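Side-chain contacts in SCARECROW-LIKE protein 7 (Oryza sativa Japonica Group, PDB 5HYZ), which binds DNA in vitro and is probably a transcription factor of the GRAS family that acts in plant development and abiotic stress resistance: residues T163-R166 with L167-A171; L183-V187 with H188-K192; L221-R224 with V225-A229; R280-V283 with E284-F288; F288-R291 with I292-A295. All blocks are in the same frame, centred on the assembly; numbering follows the deposited sequence.

Contact 1 (T163-R166 with L167-A171); sequences TNTR and LRDFA
N164 and R168 run side by side and point the same way, one turn apart on helix 157-174, the connecting helix of the beta-alpha-beta unit 141-148/157-174/177-182 in the Rossmann-like part of the GRAS domain. The amide oxygen of N164 sits at the edge of the R168 guanidinium, within 11° of its plane, while the amide and guanidinium planes are turned 36° apart. The bond is short but bent: NE of R168 lies 2.6 Å from OD1 of N164, with an N-H...O angle of 136°. CG of N164 stands anti to its backbone N (chi1 -167°), which swings the amide along the helix to meet the extended arginine chain. A second N-H group, NH2 of R168, reaches the carbonyl of F180 on strand 177-182, so the guanidinium links helix to sheet.

T163 and L167 lie side by side in the buried part of the contact, CG2 of T163 touching CD1 of L167 at 3.9 Å; L167 continues onto W124 and F178. The R166 side chain extends away from the helix, and its guanidinium makes a hydrogen bond to the carbonyl and a cation-pi contact with the ring of W341 of the second subunit. The third such pair is T165 with D169, where the methyl, not the hydroxyl, faces the acid: CG2 of T165 is 3.7 Å from OD2 of D169.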
# COMPACT_ATOMS: atom_id res chain seq x y z
N THR A 163 -20.43 -1.96 -0.02
CA THR A 163 -19.54 -1.45 -1.10
C THR A 163 -20.22 -0.33 -1.91
O THR A 163 -19.63 0.67 -2.28
CB THR A 163 -19.15 -2.60 -2.03
OG1 THR A 163 -18.33 -3.52 -1.32
CG2 THR A 163 -18.46 -2.13 -3.34
N ASN A 164 -21.49 -0.53 -2.24
CA ASN A 164 -22.25 0.50 -2.90
C ASN A 164 -22.23 1.81 -2.14
O ASN A 164 -21.91 2.87 -2.68
CB ASN A 164 -23.71 -0.05 -3.06
CG ASN A 164 -24.57 0.75 -4.00
OD1 ASN A 164 -24.28 1.89 -4.32
ND2 ASN A 164 -25.72 0.15 -4.42
N THR A 165 -22.58 1.73 -0.86
CA THR A 165 -22.55 2.92 -0.02
C THR A 165 -21.19 3.57 0.02
O THR A 165 -21.06 4.77 -0.16
CB THR A 165 -22.99 2.57 1.40
OG1 THR A 165 -24.39 2.25 1.28
CG2 THR A 165 -22.86 3.78 2.31
N ARG A 166 -20.18 2.73 0.19
CA ARG A 166 -18.84 3.28 0.29
C ARG A 166 -18.39 3.98 -0.99
O ARG A 166 -17.79 5.06 -0.95
CB ARG A 166 -17.89 2.15 0.69
CG ARG A 166 -16.87 2.55 1.64
CD ARG A 166 -15.96 1.38 2.07
NE ARG A 166 -14.75 2.00 2.62
CZ ARG A 166 -13.65 1.33 2.94
NH1 ARG A 166 -13.60 0.03 2.75
NH2 ARG A 166 -12.62 1.98 3.43
N LEU A 167 -18.67 3.37 -2.15
CA LEU A 167 -18.31 4.01 -3.41
C LEU A 167 -19.10 5.28 -3.69
O LEU A 167 -18.58 6.26 -4.22
CB LEU A 167 -18.50 3.08 -4.62
CG LEU A 167 -17.50 1.90 -4.63
CD1 LEU A 167 -17.94 0.91 -5.74
CD2 LEU A 167 -16.09 2.48 -4.99
N ARG A 168 -20.40 5.27 -3.33
CA ARG A 168 -21.18 6.48 -3.56
C ARG A 168 -20.71 7.62 -2.66
O ARG A 168 -20.63 8.77 -3.11
CB ARG A 168 -22.70 6.18 -3.30
CG ARG A 168 -23.34 5.39 -4.45
CD ARG A 168 -24.83 4.91 -4.02
NE ARG A 168 -25.45 4.12 -5.14
CZ ARG A 168 -26.07 4.67 -6.16
NH1 ARG A 168 -26.18 6.01 -6.25
NH2 ARG A 168 -26.59 3.89 -7.10
N ASP A 169 -20.33 7.30 -1.41
CA ASP A 169 -19.80 8.36 -0.49
C ASP A 169 -18.48 8.92 -1.06
O ASP A 169 -18.20 10.14 -1.05
CB ASP A 169 -19.58 7.83 0.93
CG ASP A 169 -20.91 7.54 1.67
OD1 ASP A 169 -21.99 7.97 1.18
OD2 ASP A 169 -20.86 6.86 2.70
N PHE A 170 -17.67 8.01 -1.62
CA PHE A 170 -16.39 8.46 -2.21
C PHE A 170 -16.57 9.37 -3.40
O PHE A 170 -15.90 10.43 -3.58
CB PHE A 170 -15.58 7.20 -2.59
CG PHE A 170 -14.14 7.49 -3.00
CD1 PHE A 170 -13.20 7.78 -2.03
CD2 PHE A 170 -13.76 7.46 -4.35
CE1 PHE A 170 -11.90 8.05 -2.38
CE2 PHE A 170 -12.42 7.77 -4.71
CZ PHE A 170 -11.51 8.03 -3.70
N ALA A 171 -17.50 8.98 -4.28
CA ALA A 171 -17.77 9.78 -5.45
C ALA A 171 -18.27 11.18 -5.06
O ALA A 171 -18.02 12.13 -5.79
CB ALA A 171 -18.85 9.08 -6.36

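Contact 2 (L183-V187 with H188-K192); sequences LLRPV and HELNK
The H188 ring carries the CB of P186 on one face, and the R185 guanidinium carries a methyl of L190; both belong to a tight turn with a short 3-10 segment in the connection between strands 177-182 and 202-208 of the Rossmann-like sheet. CB of P186 stands 3.7 Å from the centroid of the H188 ring, 28° off its normal, a CH-pi contact displaced toward the NE2-CD2 side. The ring gets there because CG of H188 lies between the backbone N and the carbonyl carbon (chi1 65°), folding the imidazole back over the proline. On the R185 guanidinium, CD2 of L190 lies over one face near the rim, 3.8 Å from NH1 of R185. A water occupies the edge, in the plane, accepting from R185 NH2 and placed to donate to the carbonyl of E189. D194 is a long, weak ionic partner of NH1 of R185. The arginine chain is bent at chi2 and chi3, which curls the guanidinium back over the leucine.

The turn itself rests on two backbone bonds, E189 N to P186 O and L190 N to V187 O. Alongside the proline lies the extended E189 chain, whose OE1 is 3.8 Å from CD of P186. Its charge is near that of R185 but too distant for a salt bridge. L190 is buried, with F195 also packed on it, and V187 reaches V147 of strand 141-148 and V225 of helix 220-231. CD1 of L190 meets CD1 of L183 at 4.0 Å.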
# COMPACT_ATOMS: atom_id res chain seq x y z
N LEU A 183 -25.94 -7.04 -10.03
CA LEU A 183 -26.76 -8.05 -10.74
C LEU A 183 -26.57 -9.34 -9.98
O LEU A 183 -25.47 -9.89 -9.94
CB LEU A 183 -26.32 -8.18 -12.23
CG LEU A 183 -26.54 -6.95 -13.10
CD1 LEU A 183 -25.99 -7.22 -14.48
CD2 LEU A 183 -28.08 -6.62 -13.23
N LEU A 184 -27.65 -9.82 -9.33
CA LEU A 184 -27.58 -11.01 -8.46
C LEU A 184 -27.95 -12.31 -9.12
O LEU A 184 -27.68 -13.36 -8.53
CB LEU A 184 -28.50 -10.82 -7.24
CG LEU A 184 -28.25 -9.50 -6.49
CD1 LEU A 184 -29.35 -9.33 -5.38
CD2 LEU A 184 -26.90 -9.52 -5.87
N ARG A 185 -28.60 -12.26 -10.28
CA ARG A 185 -28.94 -13.51 -10.95
C ARG A 185 -27.69 -14.15 -11.50
O ARG A 185 -26.71 -13.45 -11.75
CB ARG A 185 -29.95 -13.31 -12.07
CG ARG A 185 -31.36 -12.95 -11.47
CD ARG A 185 -32.01 -11.87 -12.32
NE ARG A 185 -32.21 -12.37 -13.59
CZ ARG A 185 -32.09 -11.70 -14.73
NH1 ARG A 185 -31.77 -10.40 -14.87
NH2 ARG A 185 -32.34 -12.42 -15.77
N PRO A 186 -27.71 -15.49 -11.66
CA PRO A 186 -26.55 -16.18 -12.28
C PRO A 186 -26.17 -15.61 -13.62
O PRO A 186 -27.00 -15.32 -14.46
CB PRO A 186 -27.03 -17.63 -12.48
CG PRO A 186 -28.25 -17.81 -11.56
CD PRO A 186 -28.84 -16.41 -11.37
N VAL A 187 -24.86 -15.51 -13.86
CA VAL A 187 -24.41 -14.86 -15.09
C VAL A 187 -24.90 -15.58 -16.32
O VAL A 187 -25.18 -14.95 -17.37
CB VAL A 187 -22.84 -14.79 -15.12
CG1 VAL A 187 -22.38 -14.21 -16.42
CG2 VAL A 187 -22.40 -13.89 -14.03
N HIS A 188 -25.05 -16.89 -16.20
CA HIS A 188 -25.57 -17.66 -17.35
C HIS A 188 -27.01 -17.31 -17.70
O HIS A 188 -27.47 -17.67 -18.76
CB HIS A 188 -25.45 -19.19 -17.12
CG HIS A 188 -26.29 -19.73 -16.00
ND1 HIS A 188 -27.65 -19.93 -16.11
CD2 HIS A 188 -25.95 -20.13 -14.75
CE1 HIS A 188 -28.12 -20.41 -14.97
NE2 HIS A 188 -27.11 -20.56 -14.13
N GLU A 189 -27.73 -16.58 -16.84
CA GLU A 189 -29.05 -16.10 -17.21
C GLU A 189 -29.13 -14.67 -17.66
O GLU A 189 -30.19 -14.23 -18.06
CB GLU A 189 -29.98 -16.23 -16.04
CG GLU A 189 -30.06 -17.62 -15.52
CD GLU A 189 -31.14 -17.71 -14.47
OE1 GLU A 189 -31.61 -16.64 -13.97
OE2 GLU A 189 -31.53 -18.85 -14.15
N LEU A 190 -28.04 -13.92 -17.55
CA LEU A 190 -28.09 -12.50 -17.89
C LEU A 190 -28.06 -12.31 -19.43
O LEU A 190 -27.49 -13.13 -20.17
CB LEU A 190 -26.85 -11.78 -17.24
CG LEU A 190 -26.84 -11.92 -15.73
CD1 LEU A 190 -25.59 -11.17 -15.21
CD2 LEU A 190 -28.09 -11.26 -15.08
N ASN A 191 -28.61 -11.20 -19.88
CA ASN A 191 -28.63 -10.79 -21.30
C ASN A 191 -28.16 -9.36 -21.41
O ASN A 191 -28.13 -8.66 -20.40
CB ASN A 191 -30.06 -10.85 -21.88
CG ASN A 191 -30.64 -12.21 -21.74
OD1 ASN A 191 -31.69 -12.39 -21.08
ND2 ASN A 191 -29.95 -13.20 -22.29
N LYS A 192 -27.86 -8.93 -22.64
CA LYS A 192 -27.41 -7.55 -22.85
C LYS A 192 -28.35 -6.54 -22.21
O LYS A 192 -27.92 -5.54 -21.58
CB LYS A 192 -27.32 -7.25 -24.34
CG LYS A 192 -27.01 -5.80 -24.64
CD LYS A 192 -26.73 -5.61 -26.12
CE LYS A 192 -26.67 -4.12 -26.49
NZ LYS A 192 -26.87 -4.01 -28.00
O HOH W 1 -32.01 -12.03 -18.22

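Contact 3 (L221-R224 with V225-A229); sequences LVRR and VLRLA
V225, whose N-H bonds to the carbonyl of L221, opens the second half of this two-turn run of helix 220-231. Its CG1 occupies the position between the backbone N and the carbonyl carbon (chi1 82°), which lays that methyl back along the preceding turn, 3.6 Å from the carbonyl oxygen of V222.

L226 follows one turn after V222. The two side chains lie alongside each other and point the same way, CD1 of L226 touching CG2 of V222 at 3.9 Å, while CG of L226 rests 3.4 Å from the carbonyl oxygen of V222.

R227 sends an extended chain across R223. The meeting is carbon against guanidinium: CD of R223 lies over one face of the R227 group, toward its rim and 3.7 Å from CZ of R227. The two guanidinium planes are 78° apart. R223 bends at chi3, and it is its CG and CD that lie against R227; the charged ends remain close, with NH1 of R223 4.5 Å from NH2 of R227. Cation-pi contact with the W320 ring gives the R223 charge a partner of its own.

L228 has its N-H on the carbonyl of R224, and its CB is 3.4 Å from that R224 oxygen. The extended R224 chain reaches the carbonyl of L190 with NH1.

The helix is the crossover of the beta-alpha-beta unit 202-208/220-231/236-242. V225 and L226 pack on F207 and A229 on V205, both of strand 202-208, while V225 also meets L211, L214 and V187 in the loops beside it.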
# COMPACT_ATOMS: atom_id res chain seq x y z
N LEU A 221 -19.74 -21.69 -21.17
CA LEU A 221 -20.05 -20.63 -20.23
C LEU A 221 -19.09 -19.46 -20.45
O LEU A 221 -19.52 -18.29 -20.35
CB LEU A 221 -19.96 -21.13 -18.78
CG LEU A 221 -20.90 -22.24 -18.29
CD1 LEU A 221 -20.41 -22.70 -16.92
CD2 LEU A 221 -22.34 -21.75 -18.20
N VAL A 222 -17.81 -19.75 -20.75
CA VAL A 222 -16.86 -18.63 -20.93
C VAL A 222 -17.20 -17.98 -22.28
O VAL A 222 -17.19 -16.76 -22.43
CB VAL A 222 -15.31 -19.06 -20.82
CG1 VAL A 222 -14.96 -20.21 -21.73
CG2 VAL A 222 -14.39 -17.87 -21.15
N ARG A 223 -17.59 -18.78 -23.26
CA ARG A 223 -18.04 -18.19 -24.52
C ARG A 223 -19.24 -17.30 -24.37
O ARG A 223 -19.29 -16.23 -25.00
CB ARG A 223 -18.38 -19.29 -25.53
CG ARG A 223 -18.98 -18.72 -26.79
CD ARG A 223 -18.83 -19.70 -27.91
NE ARG A 223 -17.59 -20.48 -27.79
CZ ARG A 223 -16.49 -20.26 -28.51
NH1 ARG A 223 -16.44 -19.26 -29.41
NH2 ARG A 223 -15.44 -21.06 -28.33
N ARG A 224 -20.21 -17.72 -23.57
CA ARG A 224 -21.46 -17.01 -23.45
C ARG A 224 -21.16 -15.67 -22.81
O ARG A 224 -21.68 -14.64 -23.29
CB ARG A 224 -22.52 -17.78 -22.62
CG ARG A 224 -23.93 -17.10 -22.56
CD ARG A 224 -24.96 -17.90 -21.76
NE ARG A 224 -26.32 -17.31 -21.81
CZ ARG A 224 -26.66 -16.14 -21.24
NH1 ARG A 224 -25.77 -15.39 -20.54
NH2 ARG A 224 -27.93 -15.71 -21.36
N VAL A 225 -20.30 -15.65 -21.77
CA VAL A 225 -20.08 -14.35 -21.13
C VAL A 225 -19.14 -13.43 -21.98
O VAL A 225 -19.32 -12.22 -21.96
CB VAL A 225 -19.53 -14.49 -19.66
CG1 VAL A 225 -18.08 -14.71 -19.60
CG2 VAL A 225 -19.76 -13.16 -18.88
N LEU A 226 -18.18 -13.97 -22.71
CA LEU A 226 -17.35 -13.12 -23.63
C LEU A 226 -18.20 -12.56 -24.75
O LEU A 226 -18.04 -11.41 -25.14
CB LEU A 226 -16.17 -13.88 -24.21
CG LEU A 226 -15.11 -14.22 -23.17
CD1 LEU A 226 -13.96 -15.03 -23.79
CD2 LEU A 226 -14.56 -12.92 -22.52
N ARG A 227 -19.16 -13.34 -25.27
CA ARG A 227 -20.08 -12.76 -26.25
C ARG A 227 -20.96 -11.70 -25.67
O ARG A 227 -21.24 -10.68 -26.29
CB ARG A 227 -20.96 -13.89 -26.87
CG ARG A 227 -20.13 -14.76 -27.83
CD ARG A 227 -21.05 -15.92 -28.29
NE ARG A 227 -20.47 -16.70 -29.38
CZ ARG A 227 -21.13 -17.71 -29.97
NH1 ARG A 227 -22.36 -18.06 -29.53
NH2 ARG A 227 -20.57 -18.40 -30.98
N LEU A 228 -21.38 -11.91 -24.44
CA LEU A 228 -22.16 -10.94 -23.75
C LEU A 228 -21.36 -9.64 -23.57
O LEU A 228 -21.84 -8.56 -23.82
CB LEU A 228 -22.59 -11.51 -22.41
CG LEU A 228 -23.36 -10.66 -21.46
CD1 LEU A 228 -24.71 -10.27 -22.11
CD2 LEU A 228 -23.64 -11.45 -20.18
N ALA A 229 -20.11 -9.78 -23.14
CA ALA A 229 -19.25 -8.58 -23.02
C ALA A 229 -19.10 -7.82 -24.36
O ALA A 229 -19.26 -6.58 -24.46
CB ALA A 229 -17.88 -8.99 -22.50

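Contact 4 (R280-V283 with E284-F288); sequences RVRV and ERWMF
The carbonyl of V283 takes two backbone N-H groups, from M287 and F288, as helix 278-296 widens into a pi-type turn at 284-288. The bond from F288 is the straighter one at 165°, whereas M287 (selenomethionine here) approaches from above the carbonyl plane. The five-residue step also brings V283 and F288 side by side. CG1 of V283 lies over one face of the F288 ring, 4.0 Å from its centroid, in a CH-pi contact; L269 of helix 251-272 packs against both residues.

One turn earlier R280 and E284 make a salt bridge. NE of R280 points almost exactly at OE2 of E284, 2.9 Å away with an N-H...O angle of 179°. The acceptor lies in the guanidinium plane but is met from above the carboxylate plane, the two planes being 72° apart. CG of R280 is anti to its backbone N (chi1 172°), which carries the extended chain down the helix side toward the glutamate. A water bridges the same pair, accepting from NH2 of R280 at 2.8 Å and donating to OE2 of E284.

R282 and W286 meet through carbon, CG of R282 lying 3.8 Å from CD1 of W286.

D270 pairs with R280, and R42 of helix 39-57 pairs with OE1 of E284. Both ends of this buried bridge therefore have a second ionic partner, a network that would be expected to keep E284 ionised.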
# COMPACT_ATOMS: atom_id res chain seq x y z
N ARG A 280 -1.79 -17.07 7.78
CA ARG A 280 -1.03 -17.70 6.72
C ARG A 280 -1.51 -19.13 6.43
O ARG A 280 -1.73 -19.50 5.27
CB ARG A 280 0.42 -17.71 7.08
CG ARG A 280 1.25 -18.50 6.12
CD ARG A 280 2.67 -18.38 6.46
NE ARG A 280 3.48 -19.25 5.63
CZ ARG A 280 4.80 -19.32 5.71
NH1 ARG A 280 5.45 -18.56 6.58
NH2 ARG A 280 5.46 -20.14 4.91
N VAL A 281 -1.73 -19.92 7.49
CA VAL A 281 -2.23 -21.28 7.31
C VAL A 281 -3.62 -21.29 6.73
O VAL A 281 -3.94 -22.16 5.91
CB VAL A 281 -2.24 -22.07 8.66
CG1 VAL A 281 -2.63 -23.50 8.41
CG2 VAL A 281 -0.92 -22.03 9.25
N ARG A 282 -4.45 -20.34 7.12
CA ARG A 282 -5.78 -20.28 6.56
C ARG A 282 -5.66 -20.12 5.04
O ARG A 282 -6.35 -20.78 4.29
CB ARG A 282 -6.60 -19.11 7.15
CG ARG A 282 -8.06 -19.12 6.68
CD ARG A 282 -8.89 -17.99 7.31
NE ARG A 282 -8.80 -18.04 8.77
CZ ARG A 282 -8.04 -17.24 9.51
NH1 ARG A 282 -7.31 -16.29 8.92
NH2 ARG A 282 -8.01 -17.37 10.83
N VAL A 283 -4.78 -19.23 4.59
CA VAL A 283 -4.64 -19.04 3.15
C VAL A 283 -4.15 -20.32 2.47
O VAL A 283 -4.73 -20.78 1.48
CB VAL A 283 -3.65 -17.89 2.84
CG1 VAL A 283 -3.34 -17.84 1.32
CG2 VAL A 283 -4.26 -16.57 3.32
N GLU A 284 -3.09 -20.88 3.02
CA GLU A 284 -2.48 -22.09 2.47
C GLU A 284 -3.46 -23.28 2.41
O GLU A 284 -3.49 -24.03 1.44
CB GLU A 284 -1.22 -22.42 3.27
CG GLU A 284 -0.06 -21.41 2.99
CD GLU A 284 1.05 -21.49 3.99
OE1 GLU A 284 0.82 -22.10 5.05
OE2 GLU A 284 2.15 -20.96 3.73
N ARG A 285 -4.31 -23.42 3.41
CA ARG A 285 -5.24 -24.56 3.45
C ARG A 285 -6.56 -24.33 2.73
O ARG A 285 -6.97 -25.15 1.90
CB ARG A 285 -5.49 -24.93 4.92
CG ARG A 285 -6.55 -25.97 5.08
CD ARG A 285 -6.77 -26.29 6.53
NE ARG A 285 -7.73 -27.40 6.64
CZ ARG A 285 -8.17 -27.91 7.80
NH1 ARG A 285 -7.73 -27.42 8.95
NH2 ARG A 285 -9.04 -28.91 7.80
N TRP A 286 -7.24 -23.22 3.03
CA TRP A 286 -8.59 -22.98 2.57
C TRP A 286 -8.65 -22.31 1.23
O TRP A 286 -9.66 -22.40 0.55
CB TRP A 286 -9.36 -22.15 3.61
CG TRP A 286 -9.57 -22.97 4.82
CD1 TRP A 286 -9.01 -22.79 6.06
CD2 TRP A 286 -10.32 -24.18 4.87
NE1 TRP A 286 -9.42 -23.81 6.90
CE2 TRP A 286 -10.22 -24.67 6.19
CE3 TRP A 286 -11.09 -24.89 3.94
CZ2 TRP A 286 -10.87 -25.85 6.60
CZ3 TRP A 286 -11.74 -26.06 4.34
CH2 TRP A 286 -11.62 -26.53 5.67
N MSE A 287 -7.58 -21.64 0.83
CA MSE A 287 -7.61 -21.07 -0.51
C MSE A 287 -6.73 -21.92 -1.42
O MSE A 287 -7.26 -22.59 -2.30
CB MSE A 287 -7.16 -19.61 -0.50
CG MSE A 287 -7.28 -18.98 -1.88
SE MSE A 287 -6.79 -17.05 -1.76
CE MSE A 287 -8.65 -16.30 -1.67
N PHE A 288 -5.43 -21.96 -1.16
CA PHE A 288 -4.53 -22.69 -2.05
C PHE A 288 -4.77 -24.21 -1.98
O PHE A 288 -4.86 -24.88 -3.02
CB PHE A 288 -3.07 -22.39 -1.73
CG PHE A 288 -2.68 -20.93 -1.92
CD1 PHE A 288 -3.43 -20.08 -2.71
CD2 PHE A 288 -1.54 -20.46 -1.33
CE1 PHE A 288 -3.04 -18.75 -2.87
CE2 PHE A 288 -1.14 -19.14 -1.50
CZ PHE A 288 -1.88 -18.31 -2.26
O HOH W 2 4.41 -21.07 2.47

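Contact 5 (F288-R291 with I292-A295); sequences FGER and IQRA
The carbonyl oxygen of F288 receives the N-H of I292 and is flanked by that side chain, CG1 of I292 lying 3.3 Å from O of F288. The F288 ring leads away toward L265 and L269 of helix 251-272.

G289 meets the next turn through its backbone. Its carbonyl accepts the N-H of Q293 and also a water proton at 3.0 Å; the same water accepts from NE2 of Q293, tying the amide back to its own helix. Q293 is bent at chi2 (-79°), which lets its amide curl toward that water.

E290 crosses R294 with carboxylate and guanidinium planes perpendicular. OE1 of E290 is 3.7 Å from NH2 of R294, a long salt bridge in which the oxygen lies well out of the guanidinium plane and no N-H points at it. The flat group also folds over the backbone: the carbonyl oxygen of E290 lies over one face of the R294 guanidinium, 3.7 Å from NH1 of R294.

R291 O accepts from A295 N at 3.0 Å. Its extended chain lies against Y262 and Y212, with a weak bond to Y242 from NH1.

The i to i+4 bonds are those of an alpha-helix; buried F288, I292 and A295 against partly exposed E290, Q293 and R294 give the two-sided pattern of a helix packed in a bundle, I292 resting on Y46, F47 and Y262.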
# COMPACT_ATOMS: atom_id res chain seq x y z
N PHE A 288 -5.43 -21.96 -1.16
CA PHE A 288 -4.53 -22.69 -2.05
C PHE A 288 -4.77 -24.21 -1.98
O PHE A 288 -4.86 -24.88 -3.02
CB PHE A 288 -3.07 -22.39 -1.73
CG PHE A 288 -2.68 -20.93 -1.92
CD1 PHE A 288 -3.43 -20.08 -2.71
CD2 PHE A 288 -1.54 -20.46 -1.33
CE1 PHE A 288 -3.04 -18.75 -2.87
CE2 PHE A 288 -1.14 -19.14 -1.50
CZ PHE A 288 -1.88 -18.31 -2.26
N GLY A 289 -4.88 -24.75 -0.78
CA GLY A 289 -5.07 -26.20 -0.63
C GLY A 289 -6.31 -26.74 -1.31
O GLY A 289 -6.30 -27.80 -1.97
N GLU A 290 -7.41 -26.00 -1.19
CA GLU A 290 -8.63 -26.39 -1.91
C GLU A 290 -8.45 -26.33 -3.44
O GLU A 290 -8.93 -27.20 -4.16
CB GLU A 290 -9.80 -25.49 -1.51
CG GLU A 290 -10.22 -25.73 -0.06
CD GLU A 290 -10.82 -27.12 0.07
OE1 GLU A 290 -11.96 -27.30 -0.41
OE2 GLU A 290 -10.12 -28.03 0.58
N ARG A 291 -7.76 -25.29 -3.93
CA ARG A 291 -7.52 -25.20 -5.37
C ARG A 291 -6.67 -26.36 -5.87
O ARG A 291 -6.90 -26.93 -6.95
CB ARG A 291 -6.84 -23.87 -5.71
CG ARG A 291 -7.85 -22.71 -5.55
CD ARG A 291 -7.16 -21.35 -5.58
NE ARG A 291 -8.16 -20.29 -5.33
CZ ARG A 291 -7.91 -18.98 -5.40
NH1 ARG A 291 -6.68 -18.56 -5.70
NH2 ARG A 291 -8.88 -18.12 -5.15
N ILE A 292 -5.68 -26.71 -5.06
CA ILE A 292 -4.81 -27.85 -5.37
C ILE A 292 -5.66 -29.13 -5.44
O ILE A 292 -5.53 -29.93 -6.36
CB ILE A 292 -3.68 -27.94 -4.31
CG1 ILE A 292 -2.68 -26.78 -4.53
CG2 ILE A 292 -2.88 -29.25 -4.41
CD1 ILE A 292 -1.82 -26.50 -3.27
N GLN A 293 -6.55 -29.33 -4.45
CA GLN A 293 -7.47 -30.47 -4.50
C GLN A 293 -8.25 -30.51 -5.81
O GLN A 293 -8.47 -31.58 -6.41
CB GLN A 293 -8.45 -30.42 -3.31
CG GLN A 293 -7.79 -30.64 -1.97
CD GLN A 293 -7.52 -32.11 -1.71
OE1 GLN A 293 -8.12 -32.97 -2.36
NE2 GLN A 293 -6.60 -32.40 -0.78
N ARG A 294 -8.70 -29.35 -6.28
CA ARG A 294 -9.51 -29.34 -7.47
C ARG A 294 -8.67 -29.68 -8.71
O ARG A 294 -9.15 -30.36 -9.61
CB ARG A 294 -10.21 -28.00 -7.63
CG ARG A 294 -11.05 -27.72 -6.41
CD ARG A 294 -12.14 -26.72 -6.61
NE ARG A 294 -12.83 -26.50 -5.34
CZ ARG A 294 -12.55 -25.53 -4.48
NH1 ARG A 294 -11.59 -24.63 -4.75
NH2 ARG A 294 -13.24 -25.44 -3.34
N ALA A 295 -7.42 -29.27 -8.72
CA ALA A 295 -6.62 -29.41 -9.94
C ALA A 295 -6.00 -30.80 -10.07
O ALA A 295 -5.79 -31.27 -11.20
CB ALA A 295 -5.52 -28.39 -9.96
O HOH W 3 -4.80 -30.06 -0.75

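The five contacts follow one another along a single GRAS domain. Contacts 1, 2 and 3 belong to its Rossmann-like part, on the helices and connection that flank the sheet: contact 1 on crossover helix 157-174, contact 2 after strand 177-182, contact 3 on crossover helix 220-231. Contacts 2 and 3, with centres about 11 Å apart, touch through R224. Contacts 4 and 5 lie in the helical part, as successive turns of helix 278-296, about 10 Å apart between centres and sharing F288; this helix packs against helices 39-57 and 251-272. About 34 Å separates the centres of contacts 1 and 5, on opposite sides of the chain's centre. Contact 1 alone reaches the second subunit of the homodimer.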